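Local coordinates for vacuolar protein sorting-associated protein 53 (PDB 3NS4) that takes part in retrograde transport from endosomes to the late Golgi as a subunit of the GARP tethering complex, here represented by its C-terminal helical fragment, at residues Y23-L28 / S91-S96; F27-I32 / K105-H110; D116-F121 / L194-W199; I122-A127 / E137-L142. The protein carries 2 engineered substitutions. All coordinates share one frame; numbering follows the deposited sequence.

Contact 1. Residues Y23-L28 / S91-S96. With BA (barium ion), chain C.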
# COMPACT_ATOMS: atom_id res chain seq x y z
N TYR A 23 -3.09 -29.07 -1.37
CA TYR A 23 -3.55 -28.14 -2.41
C TYR A 23 -4.61 -27.15 -1.97
O TYR A 23 -4.44 -25.93 -2.14
CB TYR A 23 -4.08 -28.93 -3.60
CG TYR A 23 -4.32 -28.10 -4.84
CD1 TYR A 23 -3.26 -27.71 -5.67
CD2 TYR A 23 -5.61 -27.71 -5.21
CE1 TYR A 23 -3.47 -26.94 -6.83
CE2 TYR A 23 -5.83 -26.94 -6.38
CZ TYR A 23 -4.76 -26.55 -7.18
OH TYR A 23 -4.97 -25.79 -8.31
N LYS A 24 -5.70 -27.66 -1.41
CA LYS A 24 -6.78 -26.79 -0.99
C LYS A 24 -6.31 -25.66 -0.10
O LYS A 24 -6.81 -24.56 -0.19
CB LYS A 24 -7.95 -27.57 -0.37
CG LYS A 24 -7.62 -28.35 0.85
CD LYS A 24 -8.81 -29.20 1.32
CE LYS A 24 -8.53 -29.82 2.67
NZ LYS A 24 -9.73 -30.53 3.14
N TRP A 25 -5.32 -25.91 0.75
CA TRP A 25 -4.83 -24.83 1.58
C TRP A 25 -3.96 -23.91 0.75
O TRP A 25 -4.01 -22.72 0.94
CB TRP A 25 -4.11 -25.32 2.84
CG TRP A 25 -4.99 -26.17 3.75
CD1 TRP A 25 -4.96 -27.53 3.89
CD2 TRP A 25 -6.04 -25.71 4.61
NE1 TRP A 25 -5.92 -27.94 4.79
CE2 TRP A 25 -6.59 -26.84 5.25
CE3 TRP A 25 -6.55 -24.44 4.91
CZ2 TRP A 25 -7.62 -26.75 6.15
CZ3 TRP A 25 -7.59 -24.35 5.82
CH2 TRP A 25 -8.11 -25.50 6.43
N ASN A 26 -3.20 -24.41 -0.20
CA ASN A 26 -2.39 -23.50 -0.99
C ASN A 26 -3.26 -22.59 -1.80
O ASN A 26 -2.95 -21.41 -1.98
CB ASN A 26 -1.40 -24.22 -1.88
CG ASN A 26 -0.25 -24.83 -1.08
OD1 ASN A 26 -0.07 -24.56 0.12
ND2 ASN A 26 0.53 -25.66 -1.75
N PHE A 27 -4.37 -23.15 -2.27
CA PHE A 27 -5.36 -22.43 -3.02
C PHE A 27 -5.93 -21.29 -2.17
O PHE A 27 -5.96 -20.15 -2.60
CB PHE A 27 -6.44 -23.40 -3.41
CG PHE A 27 -7.44 -22.85 -4.38
CD1 PHE A 27 -7.24 -22.97 -5.74
CD2 PHE A 27 -8.59 -22.22 -3.95
CE1 PHE A 27 -8.16 -22.48 -6.65
CE2 PHE A 27 -9.52 -21.73 -4.85
CZ PHE A 27 -9.30 -21.87 -6.20
N LEU A 28 -6.34 -21.56 -0.94
CA LEU A 28 -6.83 -20.46 -0.14
C LEU A 28 -5.76 -19.41 0.01
O LEU A 28 -6.07 -18.24 0.08
CB LEU A 28 -7.32 -20.91 1.22
CG LEU A 28 -8.43 -21.93 1.23
CD1 LEU A 28 -8.97 -21.99 2.63
CD2 LEU A 28 -9.53 -21.56 0.27
N SER A 91 -14.59 -23.24 3.84
CA SER A 91 -14.97 -23.76 2.53
C SER A 91 -14.29 -25.08 2.20
O SER A 91 -14.76 -25.81 1.35
CB SER A 91 -14.70 -22.75 1.43
OG SER A 91 -13.31 -22.57 1.27
N VAL A 92 -13.19 -25.39 2.88
CA VAL A 92 -12.46 -26.63 2.60
C VAL A 92 -12.60 -27.67 3.71
O VAL A 92 -11.89 -28.67 3.69
CB VAL A 92 -10.94 -26.41 2.36
CG1 VAL A 92 -10.66 -25.23 1.44
CG2 VAL A 92 -10.21 -26.21 3.67
N SER A 93 -13.52 -27.47 4.65
CA SER A 93 -13.62 -28.36 5.78
C SER A 93 -14.95 -28.94 5.98
O SER A 93 -15.92 -28.22 6.15
CB SER A 93 -13.29 -27.63 7.07
OG SER A 93 -12.03 -27.00 6.98
N ASN A 94 -14.96 -30.27 5.98
CA ASN A 94 -16.13 -31.07 6.30
C ASN A 94 -15.92 -31.46 7.77
O ASN A 94 -16.87 -31.52 8.55
CB ASN A 94 -16.22 -32.31 5.38
CG ASN A 94 -16.42 -31.95 3.90
OD1 ASN A 94 -17.37 -32.41 3.27
ND2 ASN A 94 -15.53 -31.12 3.34
N ASP A 95 -14.65 -31.72 8.13
CA ASP A 95 -14.22 -31.98 9.51
C ASP A 95 -13.68 -30.66 10.07
O ASP A 95 -12.68 -30.13 9.57
CB ASP A 95 -13.12 -33.06 9.56
CG ASP A 95 -13.65 -34.46 9.36
OD1 ASP A 95 -14.87 -34.63 9.13
OD2 ASP A 95 -12.85 -35.42 9.45
N SER A 96 -14.35 -30.13 11.10
CA SER A 96 -13.97 -28.84 11.69
C SER A 96 -13.26 -28.86 13.06
O SER A 96 -13.30 -27.88 13.81
CB SER A 96 -15.16 -27.87 11.70
OG SER A 96 -16.25 -28.40 12.43
BA BA C . -17.98 -26.58 5.39

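Contact 2. Residues F27-I32 / K105-H110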
# COMPACT_ATOMS: atom_id res chain seq x y z
N PHE A 27 -4.37 -23.15 -2.27
CA PHE A 27 -5.36 -22.43 -3.02
C PHE A 27 -5.93 -21.29 -2.17
O PHE A 27 -5.96 -20.15 -2.60
CB PHE A 27 -6.44 -23.40 -3.41
CG PHE A 27 -7.44 -22.85 -4.38
CD1 PHE A 27 -7.24 -22.97 -5.74
CD2 PHE A 27 -8.59 -22.22 -3.95
CE1 PHE A 27 -8.16 -22.48 -6.65
CE2 PHE A 27 -9.52 -21.73 -4.85
CZ PHE A 27 -9.30 -21.87 -6.20
N LEU A 28 -6.34 -21.56 -0.94
CA LEU A 28 -6.83 -20.46 -0.14
C LEU A 28 -5.76 -19.41 0.01
O LEU A 28 -6.07 -18.24 0.08
CB LEU A 28 -7.32 -20.91 1.22
CG LEU A 28 -8.43 -21.93 1.23
CD1 LEU A 28 -8.97 -21.99 2.63
CD2 LEU A 28 -9.53 -21.56 0.27
N ASP A 29 -4.51 -19.82 0.07
CA ASP A 29 -3.43 -18.87 0.19
C ASP A 29 -3.47 -17.95 -1.01
O ASP A 29 -3.35 -16.72 -0.86
CB ASP A 29 -2.06 -19.54 0.32
CG ASP A 29 -1.59 -19.72 1.79
OD1 ASP A 29 -2.01 -18.99 2.70
OD2 ASP A 29 -0.72 -20.59 2.01
N LYS A 30 -3.67 -18.55 -2.19
CA LYS A 30 -3.74 -17.75 -3.44
C LYS A 30 -4.95 -16.83 -3.48
O LYS A 30 -4.79 -15.66 -3.84
CB LYS A 30 -3.68 -18.59 -4.71
CG LYS A 30 -2.41 -19.33 -4.82
CD LYS A 30 -1.12 -18.44 -4.80
CE LYS A 30 0.14 -19.36 -4.62
NZ LYS A 30 1.45 -18.69 -4.83
N VAL A 31 -6.13 -17.33 -3.09
CA VAL A 31 -7.31 -16.49 -3.04
C VAL A 31 -6.98 -15.28 -2.17
O VAL A 31 -7.13 -14.13 -2.57
CB VAL A 31 -8.48 -17.24 -2.50
CG1 VAL A 31 -9.66 -16.41 -2.58
CG2 VAL A 31 -8.70 -18.40 -3.36
N ILE A 32 -6.47 -15.54 -0.98
CA ILE A 32 -6.08 -14.43 -0.15
C ILE A 32 -5.23 -13.41 -0.88
O ILE A 32 -5.63 -12.25 -0.94
CB ILE A 32 -5.38 -14.90 1.11
CG1 ILE A 32 -6.39 -15.58 2.03
CG2 ILE A 32 -4.72 -13.68 1.79
CD1 ILE A 32 -5.74 -16.35 3.11
N LYS A 105 -3.64 -22.87 10.46
CA LYS A 105 -3.11 -21.71 11.12
C LYS A 105 -2.29 -20.97 10.11
O LYS A 105 -2.46 -19.77 10.01
CB LYS A 105 -2.25 -22.07 12.31
CG LYS A 105 -2.98 -22.81 13.44
CD LYS A 105 -1.98 -23.23 14.52
CE LYS A 105 -2.66 -24.02 15.61
NZ LYS A 105 -1.69 -24.41 16.67
N ARG A 106 -1.42 -21.66 9.36
CA ARG A 106 -0.62 -20.96 8.35
C ARG A 106 -1.53 -20.04 7.52
O ARG A 106 -1.22 -18.84 7.31
CB ARG A 106 0.20 -21.88 7.45
CG ARG A 106 0.82 -21.11 6.22
CD ARG A 106 1.59 -21.99 5.24
NE ARG A 106 1.00 -23.34 5.18
CZ ARG A 106 0.12 -23.79 4.28
NH1 ARG A 106 -0.31 -23.04 3.27
NH2 ARG A 106 -0.30 -25.04 4.39
N VAL A 107 -2.65 -20.59 7.06
CA VAL A 107 -3.60 -19.78 6.30
C VAL A 107 -4.12 -18.62 7.17
O VAL A 107 -3.97 -17.46 6.77
CB VAL A 107 -4.71 -20.64 5.61
CG1 VAL A 107 -5.88 -19.80 5.25
CG2 VAL A 107 -4.19 -21.31 4.37
N LYS A 108 -4.67 -18.91 8.37
CA LYS A 108 -5.13 -17.81 9.24
C LYS A 108 -4.09 -16.70 9.43
O LYS A 108 -4.44 -15.52 9.33
CB LYS A 108 -5.63 -18.31 10.60
CG LYS A 108 -6.36 -17.23 11.36
CD LYS A 108 -7.03 -17.74 12.65
CE LYS A 108 -7.66 -16.55 13.45
NZ LYS A 108 -8.45 -17.02 14.66
N ARG A 109 -2.82 -17.06 9.69
CA ARG A 109 -1.77 -16.04 9.93
C ARG A 109 -1.55 -15.24 8.68
O ARG A 109 -1.24 -14.05 8.75
CB ARG A 109 -0.42 -16.61 10.43
CG ARG A 109 -0.59 -17.34 11.84
CD ARG A 109 0.71 -18.05 12.26
NE ARG A 109 0.55 -18.81 13.52
CZ ARG A 109 1.50 -19.55 14.11
NH1 ARG A 109 2.72 -19.65 13.58
NH2 ARG A 109 1.24 -20.19 15.25
N HIS A 110 -1.73 -15.90 7.54
CA HIS A 110 -1.51 -15.24 6.28
C HIS A 110 -2.58 -14.18 6.06
O HIS A 110 -2.28 -13.04 5.69
CB HIS A 110 -1.47 -16.29 5.19
CG HIS A 110 -1.29 -15.75 3.81
ND1 HIS A 110 -0.59 -14.60 3.54
CD2 HIS A 110 -1.65 -16.27 2.61
CE1 HIS A 110 -0.57 -14.40 2.23
NE2 HIS A 110 -1.19 -15.40 1.65

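Contact 3. Residues D116-F121 / L194-W199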
# COMPACT_ATOMS: atom_id res chain seq x y z
N ASP A 116 -3.43 -6.74 8.23
CA ASP A 116 -2.61 -5.76 8.95
C ASP A 116 -1.98 -4.76 7.97
O ASP A 116 -2.08 -3.53 8.17
CB ASP A 116 -1.52 -6.40 9.83
CG ASP A 116 -2.06 -7.02 11.17
OD1 ASP A 116 -3.30 -7.05 11.40
OD2 ASP A 116 -1.24 -7.48 12.01
N GLN A 117 -1.41 -5.27 6.88
CA GLN A 117 -0.75 -4.35 5.97
C GLN A 117 -1.73 -3.38 5.37
O GLN A 117 -1.50 -2.14 5.37
CB GLN A 117 -0.08 -5.10 4.86
CG GLN A 117 0.83 -6.17 5.35
CD GLN A 117 1.64 -6.77 4.21
OE1 GLN A 117 2.10 -7.92 4.29
NE2 GLN A 117 1.81 -6.00 3.12
N LEU A 118 -2.83 -3.93 4.87
CA LEU A 118 -3.84 -3.09 4.31
C LEU A 118 -4.20 -1.98 5.30
O LEU A 118 -4.20 -0.77 4.99
CB LEU A 118 -5.03 -3.95 3.94
CG LEU A 118 -4.76 -4.82 2.69
CD1 LEU A 118 -5.97 -5.63 2.31
CD2 LEU A 118 -4.32 -3.94 1.50
N LEU A 119 -4.42 -2.42 6.54
CA LEU A 119 -4.83 -1.53 7.60
C LEU A 119 -3.82 -0.42 7.71
O LEU A 119 -4.17 0.75 7.69
CB LEU A 119 -5.03 -2.27 8.92
CG LEU A 119 -5.68 -1.43 10.05
CD1 LEU A 119 -6.95 -0.69 9.66
CD2 LEU A 119 -5.95 -2.24 11.34
N LYS A 120 -2.57 -0.77 7.76
CA LYS A 120 -1.60 0.28 7.86
C LYS A 120 -1.64 1.21 6.67
O LYS A 120 -1.63 2.43 6.80
CB LYS A 120 -0.23 -0.34 8.01
CG LYS A 120 -0.05 -0.98 9.36
CD LYS A 120 1.14 -1.87 9.34
CE LYS A 120 1.46 -2.32 10.72
NZ LYS A 120 2.67 -3.14 10.58
N PHE A 121 -1.71 0.62 5.51
CA PHE A 121 -1.73 1.41 4.34
C PHE A 121 -2.84 2.43 4.39
O PHE A 121 -2.62 3.62 4.15
CB PHE A 121 -1.96 0.51 3.17
CG PHE A 121 -2.04 1.23 1.89
CD1 PHE A 121 -1.14 2.25 1.60
CD2 PHE A 121 -2.99 0.85 0.94
CE1 PHE A 121 -1.20 2.93 0.39
CE2 PHE A 121 -3.06 1.52 -0.28
CZ PHE A 121 -2.15 2.56 -0.56
N LEU A 194 9.31 -2.48 -0.27
CA LEU A 194 8.38 -1.69 -1.08
C LEU A 194 7.06 -1.42 -0.38
O LEU A 194 6.11 -0.95 -1.02
CB LEU A 194 8.06 -2.43 -2.36
CG LEU A 194 9.17 -2.84 -3.33
CD1 LEU A 194 8.57 -3.70 -4.41
CD2 LEU A 194 9.86 -1.66 -3.95
N PHE A 195 6.95 -1.79 0.90
CA PHE A 195 5.73 -1.54 1.63
C PHE A 195 4.56 -2.20 0.90
O PHE A 195 4.73 -3.24 0.30
CB PHE A 195 5.55 -0.04 1.73
CG PHE A 195 4.39 0.40 2.57
CD1 PHE A 195 4.15 -0.17 3.83
CD2 PHE A 195 3.58 1.44 2.16
CE1 PHE A 195 3.08 0.26 4.64
CE2 PHE A 195 2.52 1.89 2.96
CZ PHE A 195 2.26 1.30 4.20
N ILE A 196 3.41 -1.54 0.89
CA ILE A 196 2.21 -2.05 0.25
C ILE A 196 2.38 -2.30 -1.27
O ILE A 196 1.60 -3.01 -1.89
CB ILE A 196 1.06 -1.05 0.48
CG1 ILE A 196 -0.29 -1.72 0.34
CG2 ILE A 196 1.16 0.16 -0.46
CD1 ILE A 196 -0.59 -2.79 1.36
N PHE A 197 3.41 -1.71 -1.87
CA PHE A 197 3.60 -1.84 -3.30
C PHE A 197 4.20 -3.17 -3.64
O PHE A 197 4.47 -3.48 -4.80
CB PHE A 197 4.41 -0.67 -3.81
CG PHE A 197 3.84 0.65 -3.39
CD1 PHE A 197 2.62 1.10 -3.91
CD2 PHE A 197 4.50 1.45 -2.46
CE1 PHE A 197 2.08 2.33 -3.50
CE2 PHE A 197 3.97 2.71 -2.06
CZ PHE A 197 2.75 3.13 -2.58
N LYS A 198 4.42 -3.96 -2.60
CA LYS A 198 4.87 -5.33 -2.74
C LYS A 198 3.83 -5.99 -3.68
O LYS A 198 4.12 -6.92 -4.45
CB LYS A 198 4.87 -6.04 -1.35
CG LYS A 198 4.89 -7.50 -1.52
CD LYS A 198 5.05 -8.36 -0.31
CE LYS A 198 5.13 -9.83 -0.86
NZ LYS A 198 6.08 -10.73 -0.13
N TRP A 199 2.62 -5.45 -3.63
CA TRP A 199 1.46 -6.01 -4.29
C TRP A 199 1.16 -5.47 -5.67
O TRP A 199 0.25 -6.01 -6.34
CB TRP A 199 0.24 -5.84 -3.39
CG TRP A 199 0.41 -6.43 -2.03
CD1 TRP A 199 0.66 -5.76 -0.85
CD2 TRP A 199 0.38 -7.82 -1.69
NE1 TRP A 199 0.76 -6.65 0.20
CE2 TRP A 199 0.60 -7.92 -0.29
CE3 TRP A 199 0.18 -8.99 -2.44
CZ2 TRP A 199 0.62 -9.16 0.38
CZ3 TRP A 199 0.20 -10.23 -1.78
CH2 TRP A 199 0.42 -10.30 -0.38

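Contact 4. Residues I122-A127 / E137-L142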
# COMPACT_ATOMS: atom_id res chain seq x y z
N ILE A 122 -4.04 1.97 4.70
CA ILE A 122 -5.18 2.88 4.78
C ILE A 122 -4.99 3.90 5.88
O ILE A 122 -5.23 5.10 5.65
CB ILE A 122 -6.46 2.13 5.05
CG1 ILE A 122 -6.75 1.20 3.88
CG2 ILE A 122 -7.62 3.10 5.32
CD1 ILE A 122 -7.63 0.05 4.29
N LYS A 123 -4.59 3.45 7.08
CA LYS A 123 -4.38 4.38 8.21
C LYS A 123 -3.47 5.51 7.74
O LYS A 123 -3.67 6.69 8.09
CB LYS A 123 -3.77 3.69 9.44
CG LYS A 123 -4.77 3.04 10.38
CD LYS A 123 -4.14 2.65 11.74
CE LYS A 123 -5.29 2.30 12.73
NZ LYS A 123 -4.96 1.52 13.97
N LEU A 124 -2.52 5.12 6.91
CA LEU A 124 -1.58 6.07 6.40
C LEU A 124 -2.23 7.01 5.45
O LEU A 124 -2.02 8.19 5.56
CB LEU A 124 -0.44 5.35 5.73
CG LEU A 124 0.75 6.21 5.35
CD1 LEU A 124 1.35 6.92 6.56
CD2 LEU A 124 1.79 5.32 4.68
N LEU A 125 -3.03 6.52 4.52
CA LEU A 125 -3.75 7.47 3.65
C LEU A 125 -4.61 8.48 4.43
O LEU A 125 -4.83 9.63 3.96
CB LEU A 125 -4.63 6.76 2.63
CG LEU A 125 -3.83 5.91 1.64
CD1 LEU A 125 -4.75 4.99 0.86
CD2 LEU A 125 -2.99 6.77 0.71
N MSE A 126 -5.07 8.08 5.62
CA MSE A 126 -5.94 8.95 6.39
C MSE A 126 -5.21 9.89 7.30
O MSE A 126 -5.83 10.68 8.00
CB MSE A 126 -6.89 8.15 7.24
CG MSE A 126 -7.73 7.16 6.48
SE MSE A 126 -8.98 6.31 7.75
CE MSE A 126 -7.69 5.55 9.05
N ALA A 127 -3.89 9.83 7.31
CA ALA A 127 -3.15 10.73 8.18
C ALA A 127 -3.25 12.18 7.75
O ALA A 127 -3.25 12.50 6.56
CB ALA A 127 -1.71 10.31 8.25
N GLU A 137 6.31 11.02 12.14
CA GLU A 137 6.09 10.05 13.24
C GLU A 137 5.21 8.91 12.81
O GLU A 137 5.53 7.74 13.07
CB GLU A 137 5.51 10.69 14.51
CG GLU A 137 6.46 11.66 15.19
CD GLU A 137 7.84 11.04 15.54
OE1 GLU A 137 7.94 9.81 15.75
OE2 GLU A 137 8.83 11.79 15.60
N THR A 138 4.13 9.24 12.11
CA THR A 138 3.22 8.20 11.73
C THR A 138 3.71 7.45 10.46
O THR A 138 3.50 6.23 10.34
CB THR A 138 1.75 8.69 11.65
OG1 THR A 138 1.49 9.18 10.35
CG2 THR A 138 1.44 9.78 12.72
N TYR A 139 4.37 8.15 9.53
CA TYR A 139 4.89 7.48 8.33
C TYR A 139 5.90 6.39 8.72
O TYR A 139 5.81 5.23 8.27
CB TYR A 139 5.51 8.46 7.34
CG TYR A 139 6.02 7.76 6.13
CD1 TYR A 139 5.27 7.71 4.96
CD2 TYR A 139 7.23 7.09 6.16
CE1 TYR A 139 5.72 7.02 3.82
CE2 TYR A 139 7.69 6.39 5.02
CZ TYR A 139 6.91 6.37 3.87
OH TYR A 139 7.35 5.70 2.77
N SER A 140 6.85 6.73 9.58
CA SER A 140 7.84 5.74 9.98
C SER A 140 7.19 4.66 10.83
O SER A 140 7.58 3.48 10.74
CB SER A 140 8.95 6.38 10.74
OG SER A 140 8.36 7.09 11.81
N LYS A 141 6.21 5.04 11.65
CA LYS A 141 5.52 4.04 12.44
C LYS A 141 4.84 3.01 11.54
O LYS A 141 4.97 1.79 11.74
CB LYS A 141 4.41 4.66 13.29
CG LYS A 141 3.75 3.62 14.23
CD LYS A 141 2.55 4.10 15.07
CE LYS A 141 1.25 4.17 14.27
NZ LYS A 141 0.06 4.42 15.13
N LEU A 142 4.12 3.52 10.54
CA LEU A 142 3.30 2.65 9.74
C LEU A 142 4.04 1.90 8.66
O LEU A 142 3.49 0.97 8.11
CB LEU A 142 2.07 3.40 9.19
CG LEU A 142 1.04 3.96 10.18
CD1 LEU A 142 -0.14 4.63 9.49
CD2 LEU A 142 0.51 2.88 11.09

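Contact 1. Residues Y23-L28 / S91-S96
The ammonium of Lys-24 is held by two acceptors: its NZ donates to the carbonyl O of Val-92 at 2.9 Å and also forms a salt bridge with Asp-21, a residue of the same helix. The contact lies at one end of the helical bundle that makes up this C-terminal part of Vps53, where the loop after helix 64-87 folds against helix 20-47. NZ meets the Val-92 carbonyl nearly end-on, with a C=O...NZ angle of 163°. The extended lysine chain crosses Val-92 on its way there, and its CD passes 3.7 Å from Val-92 CB.

Val-92 is the apolar centre, and its two methyls divide the work. With chi1 at -45°, CG1 sits beside the valine's own backbone N and meets Leu-28 tip to tip, 3.8 Å from CD1. CG2 points to Trp-25 and makes a CH-pi contact over one face, 3.7 Å from the centroid of the six-membered ring and 18° off its normal. Trp-25 also touches Ser-103 and Tyr-104, so the same indole joins the loop to helix 102-125.

The serines on both sides of Val-92 are hydrogen-bonded back to residues just before them, Ser-91 OG to Leu-88 O and Ser-93 OG to Pro-89 O. The same loop holds a barium ion, bound by the carbonyl O of Glu-90 and by Ser-93 O at 2.8 Å.

Contact 2. Residues F27-I32 / K105-H110
Asp-29 reaches from helix 20-47 across to Arg-106 and Val-107 of helix 102-125. Its side chain starts at CB on the flank facing His-110, and the carboxylate beyond it splits its two oxygens between different neighbours. OD2 forms a salt bridge with Arg-106 NH1 at 2.8 Å. It approaches at the edge of the guanidinium, but the carboxylate plane is turned 64° from that group and the N-H...O angle of 129° makes the hydrogen-bond component weak. OD1 faces the CG2 methyl of Val-107 at 3.6 Å; its position against the histidine ring is doubtful in the model.

One turn further along, Ile-32 takes over with apolar contacts. Its CG2 branch lies over one face of the His-110 ring, 4.1 Å from the centroid, a CH-pi geometry. The other branch ends in CD1, which meets Val-107 CG1 at 4.1 Å. Leu-28 CB lies 4.4 Å from Val-107 CG1, and its side chain also touches Leu-88.

The two short helical segments run 5° apart in the same direction, with axes 10.0 Å from each other. Such near-parallel alignment is typical of the first and third helices of an up-down-up bundle, here with helix 64-87 as the returning member.

Contact 3. Residues D116-F121 / L194-W199
Ile-196, Phe-121 and Gln-117 bury the most surface where the loop after helix 165-178 settles on helix 102-125, close to the centre of the chain. Ile-196 opens a short 3-10 segment, 196-199, and spreads its side chain over the phenyl ring of Phe-121. Its CG2 lies 3.9 Å from the ring centroid and 18° off the normal, a CH-pi contact over one face. CG1 passes above the root of the ring, 3.8 Å from Phe-121 CG. With CG1 anti to the isoleucine N (chi1 -158°), the chain carries CD1 on to Leu-118 CD2, at 3.9 Å.

Phe-121 has a second neighbour in Phe-195. The two side chains cross at about a right angle, with CE2 of Phe-195 placed obliquely 3.9 Å from CD1 of Phe-121. Next to them Phe-197 stacks on Phe-154, which carries the aromatic group on to helix 149-159.

Gln-117 lies at the flank of the contact. Its CB packs 4.2 Å from Ile-196 CD1, while its amide comes to the edge of the Trp-199 indole, the two planes 42° apart. Trp-199 in turn rests on Asp-33 and Thr-37 of helix 20-47.

The side chain of Ile-196 meets those of Leu-118 and Phe-121 through carbon alone, which implies that the centre of this junction depends on shape and the burial of apolar surface.

Contact 4. Residues I122-A127 / E137-L142
The ring of Tyr-139 receives Leu-124 obliquely, the leucine CD2 standing 4.2 Å from the tyrosine CD1. An edge-to-face partner, Trp-152, and an aliphatic one, Val-151, bring helix 149-159 to the same ring. The setting is a helical hairpin: helix 102-125 ends, a short connection follows, and helix 132-142 turns back along it, as the pairing of Leu-124 with Leu-142 and of Ala-127 with Thr-138 demonstrates.

Leu-124 and Leu-142 form its apolar centre, their side chains sliding past each other in opposite directions. Leu-142 sends CD1 against the helix backbone, 3.5 Å from Leu-124 N, and the same methyl touches CB of Lys-123 at 3.8 Å and CB of Leu-124 at 3.8 Å. In Leu-124 the CG is anti to its own N (chi1 -170°), which swings CD1 across to Tyr-139 CA at 4.0 Å. Lys-123 contributes just the base of its side chain, since its end leads away from the other helix.

At the end of helix 102-125, Lys-159 NZ donates to the carbonyls of both Leu-125 and Ala-127. Here Ala-127 meets the second helix through its methyl, with CB 4.0 Å from Thr-138 OG1.

How the contacts relate
Helix 102-125 runs through contacts 2, 3 and 4, and helix 20-47 through contacts 1 and 2, which share Phe-27 and Leu-28 and touch each other through Trp-25 and Arg-106. Contact 3 lies deepest, its centre about 4 Å from the centre of the chain, against about 28 Å for contact 1 at the bundle's end. Chemistry follows position: a lysine bond crosses contact 1 and a salt bridge contact 2, whereas no clear hydrogen bond or salt bridge crosses contacts 3 and 4; CH-pi packing recurs in contacts 1 to 3. Phe-195 touches the Leu-124 side chain and the Leu-142 carbonyl, so the loop of contact 3 packs directly against the hairpin.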